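Local coordinates for lipopolysaccharide biosynthesis protein wbpB (Thermus thermophilus, PDB 3O9Z), which acts as an NAD-binding dehydrogenase in the biosynthesis of 2,3-diacetamido-2,3-dideoxy-D-mannuronic acid, a bacterial lipopolysaccharide sugar, at residues A16-K21 / V129-V134; K24-V29 / L265-Y270; T4-T9 / K272-E277; P87-A92 / A97-E102. One frame throughout, in Å; residues are numbered along the deposited sequence.

Interaction 1 (A16-K21 / V129-V134). With NAD (nicotinamide-adenine-dinucleotide), chain E.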
# COMPACT_ATOMS: atom_id res chain seq x y z
N ALA A 16 -11.56 -15.11 2.10
CA ALA A 16 -10.74 -16.09 1.34
C ALA A 16 -10.67 -17.50 1.92
O ALA A 16 -10.72 -18.48 1.16
CB ALA A 16 -9.34 -15.53 1.08
N PRO A 17 -10.55 -17.67 3.24
CA PRO A 17 -10.40 -19.05 3.73
C PRO A 17 -11.64 -19.91 3.44
O PRO A 17 -11.55 -21.14 3.38
CB PRO A 17 -10.21 -18.86 5.23
CG PRO A 17 -9.57 -17.50 5.34
CD PRO A 17 -10.22 -16.66 4.26
N ARG A 18 -12.81 -19.29 3.30
CA ARG A 18 -14.01 -20.05 2.96
C ARG A 18 -13.92 -20.55 1.53
O ARG A 18 -14.42 -21.65 1.22
CB ARG A 18 -15.27 -19.20 3.11
CG ARG A 18 -16.18 -19.72 4.17
CD ARG A 18 -17.44 -18.87 4.32
NE ARG A 18 -17.27 -17.87 5.37
CZ ARG A 18 -18.19 -16.97 5.69
NH1 ARG A 18 -19.34 -16.95 5.02
NH2 ARG A 18 -17.96 -16.09 6.66
N HIS A 19 -13.26 -19.80 0.66
CA HIS A 19 -13.05 -20.23 -0.74
C HIS A 19 -11.98 -21.30 -0.82
O HIS A 19 -12.12 -22.22 -1.61
CB HIS A 19 -12.61 -19.03 -1.59
CG HIS A 19 -13.72 -18.04 -1.81
ND1 HIS A 19 -14.49 -18.08 -2.95
CD2 HIS A 19 -14.25 -17.08 -1.02
CE1 HIS A 19 -15.43 -17.14 -2.87
NE2 HIS A 19 -15.32 -16.55 -1.69
N LEU A 20 -10.97 -21.22 0.04
CA LEU A 20 -9.95 -22.27 0.07
C LEU A 20 -10.58 -23.55 0.53
O LEU A 20 -10.32 -24.60 -0.09
CB LEU A 20 -8.85 -21.91 1.06
CG LEU A 20 -7.98 -20.73 0.66
CD1 LEU A 20 -6.90 -20.39 1.72
CD2 LEU A 20 -7.32 -20.90 -0.71
N LYS A 21 -11.41 -23.49 1.57
CA LYS A 21 -12.12 -24.68 2.04
C LYS A 21 -13.04 -25.22 0.93
O LYS A 21 -13.09 -26.45 0.70
CB LYS A 21 -12.84 -24.37 3.35
CG LYS A 21 -13.70 -25.49 3.91
CD LYS A 21 -14.75 -24.91 4.82
CE LYS A 21 -14.54 -25.39 6.23
NZ LYS A 21 -15.52 -26.48 6.49
N VAL A 129 -21.42 -15.82 -5.91
CA VAL A 129 -21.74 -16.44 -4.62
C VAL A 129 -22.91 -15.68 -3.97
O VAL A 129 -22.78 -14.53 -3.55
CB VAL A 129 -20.52 -16.38 -3.66
CG1 VAL A 129 -20.83 -16.97 -2.27
CG2 VAL A 129 -19.35 -17.08 -4.31
N LEU A 130 -24.06 -16.35 -3.93
CA LEU A 130 -25.23 -15.81 -3.24
C LEU A 130 -25.70 -16.91 -2.30
O LEU A 130 -26.59 -17.70 -2.64
CB LEU A 130 -26.35 -15.46 -4.24
CG LEU A 130 -26.01 -14.20 -5.04
CD1 LEU A 130 -26.75 -14.13 -6.39
CD2 LEU A 130 -26.16 -12.94 -4.21
N GLN A 131 -25.07 -17.07 -1.14
CA GLN A 131 -25.37 -18.26 -0.36
C GLN A 131 -26.77 -18.31 0.21
O GLN A 131 -27.18 -19.37 0.63
CB GLN A 131 -24.31 -18.45 0.74
CG GLN A 131 -24.43 -17.54 1.94
CD GLN A 131 -23.44 -16.39 1.96
OE1 GLN A 131 -22.95 -16.02 3.05
NE2 GLN A 131 -23.06 -15.87 0.80
N LEU A 132 -27.48 -17.18 0.29
CA LEU A 132 -28.86 -17.31 0.76
C LEU A 132 -29.71 -18.20 -0.15
O LEU A 132 -30.68 -18.83 0.31
CB LEU A 132 -29.51 -15.93 0.96
CG LEU A 132 -28.92 -15.08 2.07
CD1 LEU A 132 -29.78 -13.82 2.24
CD2 LEU A 132 -28.87 -15.88 3.34
N ARG A 133 -29.35 -18.28 -1.43
CA ARG A 133 -30.13 -19.13 -2.35
C ARG A 133 -29.91 -20.62 -2.12
O ARG A 133 -30.63 -21.45 -2.70
CB ARG A 133 -29.85 -18.78 -3.81
CG ARG A 133 -30.21 -17.37 -4.17
CD ARG A 133 -30.11 -17.18 -5.67
NE ARG A 133 -30.39 -15.83 -6.11
CZ ARG A 133 -30.92 -15.56 -7.30
NH1 ARG A 133 -31.24 -16.55 -8.13
NH2 ARG A 133 -31.11 -14.30 -7.67
N VAL A 134 -28.93 -20.99 -1.29
CA VAL A 134 -28.79 -22.38 -0.87
C VAL A 134 -29.06 -22.59 0.61
O VAL A 134 -28.85 -23.67 1.18
CB VAL A 134 -27.40 -22.96 -1.32
CG1 VAL A 134 -27.26 -22.80 -2.83
CG2 VAL A 134 -26.24 -22.24 -0.59
PA NAD E . -11.11 -7.94 2.94
O1A NAD E . -10.92 -8.74 4.17
O2A NAD E . -10.89 -6.42 2.91
O5B NAD E . -10.15 -8.67 1.93
C5B NAD E . -10.05 -8.07 0.67
C4B NAD E . -8.77 -8.61 -0.02
O4B NAD E . -8.70 -8.18 -1.40
C3B NAD E . -7.53 -7.97 0.67
O3B NAD E . -6.61 -8.98 1.15
C2B NAD E . -6.93 -7.04 -0.40
O2B NAD E . -5.50 -6.89 -0.33
C1B NAD E . -7.33 -7.87 -1.65
N9A NAD E . -7.24 -7.04 -2.88
C8A NAD E . -7.24 -5.70 -3.12
N7A NAD E . -7.08 -5.45 -4.41
C5A NAD E . -6.88 -6.65 -5.04
C6A NAD E . -6.63 -7.07 -6.41
N6A NAD E . -6.48 -6.13 -7.39
N1A NAD E . -6.54 -8.39 -6.54
C2A NAD E . -6.66 -9.36 -5.64
N3A NAD E . -6.87 -8.99 -4.35
C4A NAD E . -7.00 -7.68 -4.10
O3 NAD E . -12.60 -8.19 2.39
PN NAD E . -13.53 -9.44 2.45
O1N NAD E . -14.52 -9.26 3.61
O2N NAD E . -12.72 -10.70 2.37
O5D NAD E . -14.48 -9.23 1.18
C5D NAD E . -13.95 -9.77 -0.01
C4D NAD E . -15.14 -9.93 -0.97
O4D NAD E . -15.94 -10.99 -0.40
C3D NAD E . -16.04 -8.70 -1.14
O3D NAD E . -16.58 -8.79 -2.50
C2D NAD E . -17.18 -9.02 -0.16
O2D NAD E . -18.42 -8.44 -0.56
C1D NAD E . -17.29 -10.55 -0.14
N1N NAD E . -17.81 -11.07 1.12
C2N NAD E . -18.78 -11.96 1.10
C3N NAD E . -19.34 -12.54 2.22
C7N NAD E . -20.47 -13.46 1.99
O7N NAD E . -20.63 -14.06 0.90
N7N NAD E . -21.21 -13.70 3.07
C4N NAD E . -18.82 -12.16 3.46
C5N NAD E . -17.74 -11.28 3.45
C6N NAD E . -17.21 -10.75 2.28
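Gln131 OE1 accepts a hydrogen bond of 2.9 Å from the carboxamide nitrogen N7N of NAD, and Arg18 NH1 stands 4.2 Å from the same OE1, which lies at the guanidinium edge and near its plane but is not bonded to it. The other arm of the glutamine amide returns the favour: Gln131 NE2 donates to NAD O7N at 3.0 Å. Both bonds are nearly straight (165° and 166°), so two carboxamides pair head to head, each giving one N-H and taking one, and the nicotinamide amide is fixed against rotation. Gln131 reaches this position with CG set between its backbone N and carbonyl carbon (chi1 76°) and a bend at the next bond. A leucine in its place would probably leave both N7N and O7N without these mates and the carboxamide freer to turn.

Helix 16-25 is the first helix of the Rossmann fold, following strand 5-9 and the turn where Tyr14 N bonds the dinucleotide; residues 129-134 lead out of strand 126-128 towards helix 136-146. The two segments therefore meet beside the nicotinamide, with the cofactor bridging much of the gap between them. Deeper in, His19 CE1 touches Val129 CG2 at 4.2 Å, the methyl coming at the imidazole obliquely. The ring is steadied from beyond the contact, by a hydrogen bond between His19 ND1 and Tyr270 OH and by an edge-to-face arrangement with His266. Phe262 and His187 pack against the Gln131 side chain.

Interaction 2 (K24-V29 / L265-Y270)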
# COMPACT_ATOMS: atom_id res chain seq x y z
N LYS A 24 -11.01 -26.97 -1.89
CA LYS A 24 -10.63 -28.25 -1.30
C LYS A 24 -11.79 -29.25 -1.40
O LYS A 24 -11.67 -30.31 -2.05
CB LYS A 24 -10.23 -28.02 0.16
CG LYS A 24 -10.11 -29.25 1.02
CD LYS A 24 -8.64 -29.56 1.19
CE LYS A 24 -7.92 -29.44 -0.14
NZ LYS A 24 -6.58 -28.82 0.07
N GLU A 25 -12.90 -28.89 -0.76
CA GLU A 25 -14.03 -29.80 -0.56
C GLU A 25 -14.70 -30.19 -1.89
O GLU A 25 -15.28 -31.26 -1.98
CB GLU A 25 -15.03 -29.21 0.45
CG GLU A 25 -14.43 -29.05 1.84
CD GLU A 25 -15.39 -28.62 2.94
OE1 GLU A 25 -16.43 -27.99 2.65
OE2 GLU A 25 -15.05 -28.84 4.12
N VAL A 26 -14.56 -29.41 -2.95
CA VAL A 26 -15.07 -29.87 -4.24
C VAL A 26 -14.02 -30.62 -5.10
O VAL A 26 -14.28 -30.91 -6.27
CB VAL A 26 -15.70 -28.74 -5.07
CG1 VAL A 26 -16.89 -28.11 -4.34
CG2 VAL A 26 -14.66 -27.69 -5.50
N GLY A 27 -12.84 -30.88 -4.54
CA GLY A 27 -11.76 -31.60 -5.24
C GLY A 27 -11.03 -30.81 -6.30
O GLY A 27 -10.47 -31.38 -7.25
N GLY A 28 -11.00 -29.49 -6.13
CA GLY A 28 -10.35 -28.61 -7.09
C GLY A 28 -8.89 -28.44 -6.70
O GLY A 28 -8.52 -28.85 -5.63
N VAL A 29 -8.11 -27.78 -7.56
CA VAL A 29 -6.77 -27.40 -7.13
C VAL A 29 -6.62 -25.90 -7.31
O VAL A 29 -6.98 -25.35 -8.34
CB VAL A 29 -5.71 -28.20 -7.94
CG1 VAL A 29 -5.86 -27.93 -9.41
CG2 VAL A 29 -4.30 -27.83 -7.43
N LEU A 265 -22.03 -22.09 4.03
CA LEU A 265 -22.60 -22.46 2.71
C LEU A 265 -21.77 -22.20 1.43
O LEU A 265 -22.24 -22.39 0.30
CB LEU A 265 -23.93 -21.72 2.52
CG LEU A 265 -25.00 -22.06 3.53
CD1 LEU A 265 -26.06 -20.94 3.68
CD2 LEU A 265 -25.66 -23.38 3.15
N HIS A 266 -20.53 -21.73 1.54
CA HIS A 266 -19.76 -21.48 0.33
C HIS A 266 -19.47 -22.76 -0.47
O HIS A 266 -19.39 -22.72 -1.68
CB HIS A 266 -18.45 -20.75 0.67
CG HIS A 266 -18.59 -19.26 0.75
ND1 HIS A 266 -19.50 -18.65 1.59
CD2 HIS A 266 -17.97 -18.27 0.07
CE1 HIS A 266 -19.39 -17.34 1.45
NE2 HIS A 266 -18.47 -17.09 0.54
N THR A 267 -19.27 -23.86 0.24
CA THR A 267 -18.90 -25.07 -0.50
C THR A 267 -20.09 -25.52 -1.37
O THR A 267 -19.95 -25.85 -2.55
CB THR A 267 -18.49 -26.18 0.46
OG1 THR A 267 -17.26 -25.80 1.10
CG2 THR A 267 -18.32 -27.50 -0.29
N GLU A 268 -21.30 -25.39 -0.81
CA GLU A 268 -22.48 -25.63 -1.61
C GLU A 268 -22.71 -24.72 -2.83
O GLU A 268 -23.06 -25.19 -3.90
CB GLU A 268 -23.71 -25.68 -0.70
CG GLU A 268 -25.02 -25.91 -1.46
CD GLU A 268 -25.13 -27.28 -2.07
OE1 GLU A 268 -24.42 -28.22 -1.63
OE2 GLU A 268 -25.98 -27.40 -2.99
N VAL A 269 -22.44 -23.41 -2.74
CA VAL A 269 -22.40 -22.60 -3.94
C VAL A 269 -21.41 -23.15 -4.98
O VAL A 269 -21.66 -23.08 -6.17
CB VAL A 269 -22.08 -21.14 -3.53
CG1 VAL A 269 -21.97 -20.24 -4.73
CG2 VAL A 269 -23.21 -20.66 -2.60
N TYR A 270 -20.22 -23.56 -4.53
CA TYR A 270 -19.18 -23.98 -5.47
C TYR A 270 -19.64 -25.24 -6.20
O TYR A 270 -19.57 -25.34 -7.42
CB TYR A 270 -17.88 -24.30 -4.71
CG TYR A 270 -16.88 -23.17 -4.69
CD1 TYR A 270 -15.68 -23.29 -5.38
CD2 TYR A 270 -17.12 -22.02 -3.96
CE1 TYR A 270 -14.75 -22.26 -5.38
CE2 TYR A 270 -16.20 -20.99 -3.95
CZ TYR A 270 -15.03 -21.12 -4.65
OH TYR A 270 -14.12 -20.10 -4.70
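The carboxylate of Glu25 is met by Thr267 at one oxygen: Thr267 OG1 donates to Glu25 OE1 at 2.8 Å, approaching on the anti side and 31° out of the carboxylate plane. The other oxygen, OE2, has a long and weak ion pair with Lys21. The second flat group, the phenol of Tyr270, is not itself touched by Val26; Val26 CG1 meets Tyr270 at its CB, 4.0 Å away, the two side chains crossing at about a right angle. At the far end of that ring, Tyr270 OH is shared between Ser77 OG and His19 ND1 of helix 16-25.

Here the C-terminal end of helix 16-25 in the Rossmann domain lies against the start of helix 266-274. The first helix closes in a Schellman motif, with Gly27 at positive phi as its C-prime residue, Gly27 N bonded to Lys24 O at 2.8 Å and Gly28 N bonded back to Ile23 O, after which the chain turns into strand 29-34. Thr267 faces this end with both branches. Its CG2, anti to the backbone N, rests 3.8 Å from Glu25 CB, while OG1, beside the N (chi1 -68°), supplies the donor. Ala22 and Ile23, one turn back on helix 16-25, continue the packing against Thr267 and Tyr270.

Interaction 3 (T4-T9 / K272-E277)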
# COMPACT_ATOMS: atom_id res chain seq x y z
N THR A 4 -10.92 -29.59 -11.02
CA THR A 4 -11.18 -28.28 -11.61
C THR A 4 -9.98 -27.47 -11.21
O THR A 4 -9.61 -27.51 -10.05
CB THR A 4 -12.47 -27.66 -11.03
OG1 THR A 4 -13.53 -28.58 -11.34
CG2 THR A 4 -12.76 -26.38 -11.77
N ARG A 5 -9.49 -26.66 -12.14
CA ARG A 5 -8.32 -25.83 -11.81
C ARG A 5 -8.79 -24.39 -11.55
O ARG A 5 -9.37 -23.73 -12.43
CB ARG A 5 -7.30 -25.87 -12.93
CG ARG A 5 -6.63 -27.23 -13.11
CD ARG A 5 -5.90 -27.34 -14.46
NE ARG A 5 -4.80 -26.39 -14.67
CZ ARG A 5 -3.61 -26.44 -14.07
NH1 ARG A 5 -2.69 -25.54 -14.39
NH2 ARG A 5 -3.37 -27.36 -13.15
N PHE A 6 -8.41 -23.88 -10.37
CA PHE A 6 -8.83 -22.56 -9.93
C PHE A 6 -7.65 -21.61 -9.77
O PHE A 6 -6.54 -22.06 -9.38
CB PHE A 6 -9.42 -22.70 -8.54
CG PHE A 6 -10.81 -23.23 -8.50
CD1 PHE A 6 -11.02 -24.58 -8.28
CD2 PHE A 6 -11.89 -22.38 -8.62
CE1 PHE A 6 -12.33 -25.11 -8.27
CE2 PHE A 6 -13.19 -22.89 -8.65
CZ PHE A 6 -13.41 -24.23 -8.37
N ALA A 7 -7.84 -20.33 -10.04
CA ALA A 7 -6.95 -19.31 -9.49
C ALA A 7 -7.88 -18.47 -8.60
O ALA A 7 -9.10 -18.45 -8.79
CB ALA A 7 -6.37 -18.45 -10.57
N LEU A 8 -7.32 -17.81 -7.60
CA LEU A 8 -8.12 -17.07 -6.58
C LEU A 8 -7.58 -15.65 -6.46
O LEU A 8 -6.35 -15.48 -6.33
CB LEU A 8 -8.14 -17.76 -5.23
CG LEU A 8 -8.76 -16.97 -4.08
CD1 LEU A 8 -10.24 -16.75 -4.30
CD2 LEU A 8 -8.52 -17.78 -2.80
N THR A 9 -8.45 -14.65 -6.47
CA THR A 9 -8.04 -13.28 -6.15
C THR A 9 -8.59 -12.91 -4.77
O THR A 9 -9.63 -13.40 -4.32
CB THR A 9 -8.48 -12.23 -7.13
OG1 THR A 9 -9.89 -12.00 -7.01
CG2 THR A 9 -8.20 -12.72 -8.57
N LYS A 272 -22.78 -26.23 -6.74
CA LYS A 272 -23.82 -25.91 -7.71
C LYS A 272 -23.24 -25.30 -8.96
O LYS A 272 -23.68 -25.58 -10.06
CB LYS A 272 -24.83 -24.94 -7.09
CG LYS A 272 -25.64 -25.59 -5.97
CD LYS A 272 -26.89 -24.77 -5.62
CE LYS A 272 -27.72 -24.40 -6.84
NZ LYS A 272 -28.81 -25.39 -7.12
N THR A 273 -22.21 -24.47 -8.80
CA THR A 273 -21.65 -23.76 -9.93
C THR A 273 -21.04 -24.81 -10.86
O THR A 273 -21.20 -24.75 -12.07
CB THR A 273 -20.61 -22.73 -9.43
OG1 THR A 273 -21.29 -21.84 -8.51
CG2 THR A 273 -20.05 -21.92 -10.59
N LEU A 274 -20.32 -25.75 -10.28
CA LEU A 274 -19.54 -26.68 -11.10
C LEU A 274 -20.51 -27.67 -11.73
O LEU A 274 -20.19 -28.30 -12.73
CB LEU A 274 -18.54 -27.43 -10.24
CG LEU A 274 -17.38 -26.60 -9.68
CD1 LEU A 274 -16.43 -27.57 -9.04
CD2 LEU A 274 -16.68 -25.76 -10.72
N ALA A 275 -21.68 -27.80 -11.11
CA ALA A 275 -22.69 -28.70 -11.65
C ALA A 275 -23.61 -28.04 -12.66
O ALA A 275 -24.50 -28.70 -13.20
CB ALA A 275 -23.49 -29.33 -10.53
N GLY A 276 -23.33 -26.79 -13.02
CA GLY A 276 -24.10 -26.11 -14.06
C GLY A 276 -25.34 -25.46 -13.48
O GLY A 276 -26.23 -25.04 -14.21
N GLU A 277 -25.39 -25.33 -12.16
CA GLU A 277 -26.58 -24.80 -11.51
C GLU A 277 -26.26 -23.49 -10.82
O GLU A 277 -26.94 -23.12 -9.86
CB GLU A 277 -27.07 -25.77 -10.45
CG GLU A 277 -27.62 -27.09 -10.99
CD GLU A 277 -27.94 -28.08 -9.89
OE1 GLU A 277 -28.20 -27.67 -8.73
OE2 GLU A 277 -27.91 -29.30 -10.16
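Strand 5-9, the first strand of the Rossmann sheet, and the residue leading into it meet the C-terminal end of helix 266-274, and Leu274 of that helix carries the contact. Its two methyls divide the work. Leu274 CD1 lies 3.8 Å from Thr4 OG1, a van der Waals contact, while Leu274 CD2 is 4.1 Å from Thr4 CG2 and also reaches Phe6 CZ at 4.3 Å. The leucine and threonine side chains slide past each other in opposite directions, and the CD2 methyl approaches the Phe6 ring obliquely. Leu274 has CG anti to its carbonyl carbon (chi1 -69°), a setting that carries the methyl fork from the helix towards the strand. Val26, just past the end of helix 16-25, packs on the same leucine, and Phe6 lies against Ser77 of the adjoining strand 75-78.

Just beyond Leu274 the helix is closed by a Schellman motif. Glu277 N bonds back to Lys272 O at 2.7 Å, and Gly276 N to Thr273 O at 3.1 Å. Gly276 has positive phi, and at its backbone angles a CB would be jammed against the carbonyl oxygen of Ala275, so the turn calls for a glycine. The same fold-back brings the ends of Lys272 and Glu277 together in a salt bridge, Lys272 NZ donating at 2.9 Å to the anti lone pair of Glu277 OE1.

Interaction 4 (P87-A92 / A97-E102). With NAD (nicotinamide-adenine-dinucleotide), chain E.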
# COMPACT_ATOMS: atom_id res chain seq x y z
N PRO A 87 -13.68 -5.81 -13.43
CA PRO A 87 -12.48 -5.95 -14.28
C PRO A 87 -11.78 -7.28 -14.09
O PRO A 87 -11.03 -7.68 -15.01
CB PRO A 87 -11.63 -4.73 -13.95
CG PRO A 87 -12.08 -4.39 -12.51
CD PRO A 87 -13.60 -4.61 -12.57
N GLN A 88 -11.90 -7.93 -12.92
CA GLN A 88 -11.34 -9.26 -12.72
C GLN A 88 -12.10 -10.37 -13.42
O GLN A 88 -11.53 -11.36 -13.87
CB GLN A 88 -11.05 -9.63 -11.24
CG GLN A 88 -10.01 -8.69 -10.66
CD GLN A 88 -9.56 -9.07 -9.28
OE1 GLN A 88 -10.28 -9.70 -8.51
NE2 GLN A 88 -8.29 -8.74 -9.02
N ILE A 89 -13.42 -10.19 -13.51
CA ILE A 89 -14.22 -11.06 -14.37
C ILE A 89 -13.84 -10.78 -15.85
O ILE A 89 -13.64 -11.77 -16.55
CB ILE A 89 -15.70 -10.76 -14.16
CG1 ILE A 89 -16.19 -11.22 -12.77
CG2 ILE A 89 -16.51 -11.46 -15.29
CD1 ILE A 89 -17.47 -10.45 -12.34
N ARG A 90 -13.56 -9.55 -16.26
CA ARG A 90 -13.12 -9.31 -17.66
C ARG A 90 -11.77 -10.05 -17.84
O ARG A 90 -11.50 -10.60 -18.92
CB ARG A 90 -12.90 -7.83 -17.91
CG ARG A 90 -14.21 -7.05 -17.91
CD ARG A 90 -14.88 -6.97 -19.23
NE ARG A 90 -14.02 -6.43 -20.28
CZ ARG A 90 -14.03 -5.17 -20.72
NH1 ARG A 90 -13.22 -4.82 -21.71
NH2 ARG A 90 -14.87 -4.24 -20.26
N MET A 91 -10.90 -10.08 -16.83
CA MET A 91 -9.61 -10.76 -16.95
C MET A 91 -9.84 -12.27 -17.10
O MET A 91 -9.21 -12.92 -17.98
CB MET A 91 -8.78 -10.47 -15.70
CG MET A 91 -7.48 -11.30 -15.55
SD MET A 91 -6.35 -10.62 -14.23
CE MET A 91 -7.27 -10.85 -12.70
N ALA A 92 -10.67 -12.87 -16.25
CA ALA A 92 -10.98 -14.29 -16.34
C ALA A 92 -11.41 -14.59 -17.80
O ALA A 92 -10.86 -15.52 -18.44
CB ALA A 92 -12.11 -14.67 -15.38
N ALA A 97 -11.18 -18.39 -19.07
CA ALA A 97 -11.66 -19.06 -17.86
C ALA A 97 -13.06 -18.49 -17.53
O ALA A 97 -13.41 -17.37 -17.94
CB ALA A 97 -10.73 -18.74 -16.65
N ASN A 98 -13.79 -19.29 -16.79
CA ASN A 98 -15.08 -18.84 -16.22
C ASN A 98 -14.70 -18.07 -14.97
O ASN A 98 -13.55 -18.08 -14.52
CB ASN A 98 -15.96 -20.04 -15.85
CG ASN A 98 -16.64 -20.70 -17.08
OD1 ASN A 98 -16.65 -20.24 -18.20
ND2 ASN A 98 -17.35 -21.75 -16.79
N ALA A 99 -15.69 -17.38 -14.40
CA ALA A 99 -15.50 -16.59 -13.18
C ALA A 99 -16.49 -17.01 -12.14
O ALA A 99 -17.69 -17.26 -12.46
CB ALA A 99 -15.65 -15.12 -13.50
N LEU A 100 -16.05 -17.03 -10.90
CA LEU A 100 -16.96 -17.21 -9.80
C LEU A 100 -16.64 -16.11 -8.81
O LEU A 100 -15.66 -16.19 -8.06
CB LEU A 100 -16.83 -18.55 -9.09
CG LEU A 100 -17.70 -18.80 -7.84
CD1 LEU A 100 -19.17 -18.32 -8.02
CD2 LEU A 100 -17.63 -20.22 -7.28
N SER A 101 -17.50 -15.11 -8.81
CA SER A 101 -17.21 -13.90 -8.04
C SER A 101 -18.05 -13.84 -6.77
O SER A 101 -19.21 -14.22 -6.74
CB SER A 101 -17.56 -12.69 -8.87
OG SER A 101 -17.27 -11.47 -8.21
N GLU A 102 -17.41 -13.37 -5.69
CA GLU A 102 -18.20 -12.97 -4.52
C GLU A 102 -19.29 -11.99 -4.91
O GLU A 102 -19.19 -11.24 -5.89
CB GLU A 102 -17.29 -12.37 -3.45
CG GLU A 102 -16.71 -13.42 -2.52
CD GLU A 102 -17.75 -14.08 -1.63
OE1 GLU A 102 -18.92 -13.56 -1.62
OE2 GLU A 102 -17.44 -15.06 -0.93
PA NAD E . -11.11 -7.94 2.94
O1A NAD E . -10.92 -8.74 4.17
O2A NAD E . -10.89 -6.42 2.91
O5B NAD E . -10.15 -8.67 1.93
C5B NAD E . -10.05 -8.07 0.67
C4B NAD E . -8.77 -8.61 -0.02
O4B NAD E . -8.70 -8.18 -1.40
C3B NAD E . -7.53 -7.97 0.67
O3B NAD E . -6.61 -8.98 1.15
C2B NAD E . -6.93 -7.04 -0.40
O2B NAD E . -5.50 -6.89 -0.33
C1B NAD E . -7.33 -7.87 -1.65
N9A NAD E . -7.24 -7.04 -2.88
C8A NAD E . -7.24 -5.70 -3.12
N7A NAD E . -7.08 -5.45 -4.41
C5A NAD E . -6.88 -6.65 -5.04
C6A NAD E . -6.63 -7.07 -6.41
N6A NAD E . -6.48 -6.13 -7.39
N1A NAD E . -6.54 -8.39 -6.54
C2A NAD E . -6.66 -9.36 -5.64
N3A NAD E . -6.87 -8.99 -4.35
C4A NAD E . -7.00 -7.68 -4.10
O3 NAD E . -12.60 -8.19 2.39
PN NAD E . -13.53 -9.44 2.45
O1N NAD E . -14.52 -9.26 3.61
O2N NAD E . -12.72 -10.70 2.37
O5D NAD E . -14.48 -9.23 1.18
C5D NAD E . -13.95 -9.77 -0.01
C4D NAD E . -15.14 -9.93 -0.97
O4D NAD E . -15.94 -10.99 -0.40
C3D NAD E . -16.04 -8.70 -1.14
O3D NAD E . -16.58 -8.79 -2.50
C2D NAD E . -17.18 -9.02 -0.16
O2D NAD E . -18.42 -8.44 -0.56
C1D NAD E . -17.29 -10.55 -0.14
N1N NAD E . -17.81 -11.07 1.12
C2N NAD E . -18.78 -11.96 1.10
C3N NAD E . -19.34 -12.54 2.22
C7N NAD E . -20.47 -13.46 1.99
O7N NAD E . -20.63 -14.06 0.90
N7N NAD E . -21.21 -13.70 3.07
C4N NAD E . -18.82 -12.16 3.46
C5N NAD E . -17.74 -11.28 3.45
C6N NAD E . -17.21 -10.75 2.28
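Ile89 lies over the Ala99 methyl with its longer branch, Ile89 CG1 to Ala99 CB 4.0 Å, and carries its end farther along the strand, where Ile89 CD1 meets Ser101 CB at 4.1 Å. The branch is placed by CG1 being anti to the carbonyl carbon (chi1 -69°). One helical turn on, Ala92 CB points at the strand and meets Ala99 CB at 4.0 Å, so this one methyl is touched by two helix side chains. With such small groups the helix 87-92 axis comes within 7.6 Å of the strand 98-101 axis, running at 154° to it. The backbone closes the turn: Ala97 N donates to Ala92 O at 3.0 Å, coming from above the carbonyl plane (39° out of it).

At the strand's cofactor end, Ser101 OG bonds Glu102 O at 3.0 Å. The bent Glu102 chain passes the nicotinamide ribose, with Glu102 CG 3.3 Å from NAD O4D, and Glu102 OE2 is held by His19 and His266. An alanine here would probably leave these two histidines without their common acceptor and open a gap beside the ribose. Gln88, on the helix, brings NE2 to 3.1 Å from NAD N1A at the adenine end, and the same NE2 is hydrogen-bonded to Glu57 of a second subunit.

The pair completes a beta-alpha-beta crossover of strand 75-78, helix 85-94 and the parallel strand 98-101. Ile78 and Leu76 of the first strand line the same helix face, Leu115 of helix 109-122 flanks Ile89, and Arg90 forms salt bridges to Glu64 and Asp65 of the second subunit.

Interactions 1 and 4 are buried and both touch NAD, whereas interactions 2 and 3 are only partly buried and lie farther from the centre of the chain. Interaction 4 is mostly methyl against methyl within the Rossmann sheet's own crossover; interaction 1 barely joins protein to protein and works through the cofactor amide. Interactions 2 and 3 share helix 266-274, one using its start and the other its end, and connect it to helix 16-25 and strand 5-9. Their chemistry is mixed, a hydroxyl-carboxylate bond in one and a leucine fork in the other. Tyr270 of interaction 2 reaches two of the others, its ring touching Phe6 of interaction 3 and Leu100 of interaction 4.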